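Local coordinates for cytochrome c class I (Sideroxydans lithotrophicus, PDB 4XXL), which carries heme c and probably shuttles electrons as a class I cytochrome c in lithoautotrophic growth, at residues A[35-40]-A[108-113]. Residues are numbered along the deposited sequence; the frame is centred on the assembly and turned at random.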
# COMPACT_ATOMS: atom_id res chain seq x y z
N LYS A 35 4.87 -0.37 -9.46
CA LYS A 35 6.02 -1.03 -8.87
C LYS A 35 7.23 -0.04 -8.75
O LYS A 35 7.96 -0.07 -7.76
CB LYS A 35 6.40 -2.31 -9.64
CG LYS A 35 5.26 -3.28 -9.70
CD LYS A 35 5.55 -4.65 -10.25
CE LYS A 35 6.16 -5.48 -9.16
NZ LYS A 35 6.36 -6.86 -9.70
N SER A 36 7.41 0.83 -9.73
CA SER A 36 8.40 1.88 -9.65
C SER A 36 8.19 2.81 -8.40
O SER A 36 9.10 3.09 -7.62
CB SER A 36 8.42 2.67 -10.96
OG SER A 36 9.30 3.77 -10.87
N LEU A 37 6.95 3.28 -8.23
CA LEU A 37 6.64 4.13 -7.08
C LEU A 37 6.87 3.40 -5.74
O LEU A 37 7.40 3.96 -4.75
CB LEU A 37 5.21 4.66 -7.20
CG LEU A 37 4.90 5.80 -6.22
CD1 LEU A 37 5.71 7.05 -6.54
CD2 LEU A 37 3.44 6.12 -6.24
N ALA A 38 6.47 2.12 -5.71
CA ALA A 38 6.69 1.28 -4.51
C ALA A 38 8.20 1.14 -4.21
O ALA A 38 8.62 1.29 -3.07
CB ALA A 38 6.05 -0.10 -4.66
N ARG A 39 9.02 0.90 -5.23
CA ARG A 39 10.45 0.74 -5.04
C ARG A 39 11.05 2.02 -4.49
O ARG A 39 11.80 1.97 -3.49
CB ARG A 39 11.18 0.38 -6.35
CG ARG A 39 11.02 -1.03 -6.76
CD ARG A 39 11.94 -1.40 -7.92
NE ARG A 39 11.75 -0.56 -9.08
CZ ARG A 39 11.02 -0.89 -10.15
NH1 ARG A 39 10.39 -2.06 -10.25
NH2 ARG A 39 10.94 -0.02 -11.13
N GLU A 40 10.66 3.14 -5.12
CA GLU A 40 11.19 4.43 -4.76
C GLU A 40 10.88 4.91 -3.35
O GLU A 40 11.62 5.68 -2.81
CB GLU A 40 10.68 5.49 -5.79
CG GLU A 40 11.32 5.36 -7.16
CD GLU A 40 10.72 6.28 -8.23
OE1 GLU A 40 9.71 6.99 -7.97
OE2 GLU A 40 11.26 6.27 -9.37
N LYS A 108 -2.79 7.07 -6.55
CA LYS A 108 -4.03 6.34 -6.91
C LYS A 108 -3.70 5.06 -7.70
O LYS A 108 -4.27 4.00 -7.51
CB LYS A 108 -5.00 7.24 -7.72
CG LYS A 108 -6.32 6.57 -8.06
CD LYS A 108 -7.27 7.51 -8.81
CE LYS A 108 -8.60 6.88 -9.19
NZ LYS A 108 -8.43 5.60 -9.96
N ASN A 109 -2.81 5.19 -8.67
CA ASN A 109 -2.44 4.04 -9.48
C ASN A 109 -1.76 2.96 -8.64
O ASN A 109 -2.04 1.75 -8.80
CB ASN A 109 -1.51 4.49 -10.61
CG ASN A 109 -1.10 3.36 -11.49
OD1 ASN A 109 -1.91 2.80 -12.19
ND2 ASN A 109 0.17 3.00 -11.41
N LEU A 110 -0.95 3.36 -7.69
CA LEU A 110 -0.32 2.37 -6.81
C LEU A 110 -1.37 1.64 -5.90
O LEU A 110 -1.34 0.41 -5.81
CB LEU A 110 0.71 3.00 -5.90
CG LEU A 110 1.28 2.12 -4.79
CD1 LEU A 110 1.92 0.84 -5.28
CD2 LEU A 110 2.34 2.92 -4.06
N VAL A 111 -2.31 2.37 -5.32
CA VAL A 111 -3.40 1.81 -4.54
C VAL A 111 -4.19 0.84 -5.40
O VAL A 111 -4.55 -0.26 -4.98
CB VAL A 111 -4.26 2.94 -3.92
CG1 VAL A 111 -5.60 2.41 -3.33
CG2 VAL A 111 -3.44 3.58 -2.79
N ASP A 112 -4.51 1.27 -6.61
CA ASP A 112 -5.33 0.44 -7.49
C ASP A 112 -4.61 -0.89 -7.82
O ASP A 112 -5.22 -1.98 -7.86
CB ASP A 112 -5.76 1.16 -8.77
CG ASP A 112 -6.72 2.29 -8.53
OD1 ASP A 112 -7.36 2.34 -7.46
OD2 ASP A 112 -6.86 3.11 -9.43
N TRP A 113 -3.30 -0.81 -7.98
CA TRP A 113 -2.48 -2.02 -8.21
C TRP A 113 -2.58 -2.92 -7.01
O TRP A 113 -2.94 -4.11 -7.16
CB TRP A 113 -1.04 -1.66 -8.53
CG TRP A 113 -0.18 -2.88 -8.75
CD1 TRP A 113 -0.31 -3.84 -9.69
CD2 TRP A 113 0.92 -3.30 -7.91
NE1 TRP A 113 0.61 -4.84 -9.48
CE2 TRP A 113 1.38 -4.54 -8.41
CE3 TRP A 113 1.50 -2.80 -6.77
CZ2 TRP A 113 2.44 -5.23 -7.84
CZ3 TRP A 113 2.54 -3.47 -6.20
CH2 TRP A 113 3.01 -4.68 -6.74
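L110 reaches from helix 104-115 to L37 and A38 of helix 31-40, and W113, one turn further on, meets K35. CD2 of L37 lies 4.0 Å from CD2 of L110, with L110 CB close behind, the two side chains passing at a slant. The other branch, L110 CD1, rests 4.3 Å from CB of A38, whose small apolar methyl suits a place close against L110, C43 and F44. A forked leucine suits position 110 because it can meet L37, A38 and the heme at once. K35 contributes hydrocarbon rather than charge. Its CG sits over one face of the W113 indole, displaced toward the rim at CZ2 and CH2, 4.1 Å from the centroid of the six-membered ring and 21° off the ring normal, a CH-pi contact for which the broad indole offers ample surface. A bend at chi3 (82°) keeps CE by that edge, 4.0 Å from W113 CZ2. In W113, CG stands anti to the backbone N, which carries the indole across to helix 31-40.

Further out, F44 touches both A38 and W113, and V31 and A34 also pack on the indole. N109 ND2 holds helix 104-115 to the backbone O of D30, just ahead of helix 31-40.

The axes of segments 35-40 and 108-113 come within 9.6 Å at a crossing angle of -102°, the nearly perpendicular meeting of N- and C-terminal helices characteristic of the cytochrome c fold. With no hydrogen bond or salt bridge between the segments to fix direction, their apolar and CH-pi contact depends on fit of shape, and its L110 end reaches the heme.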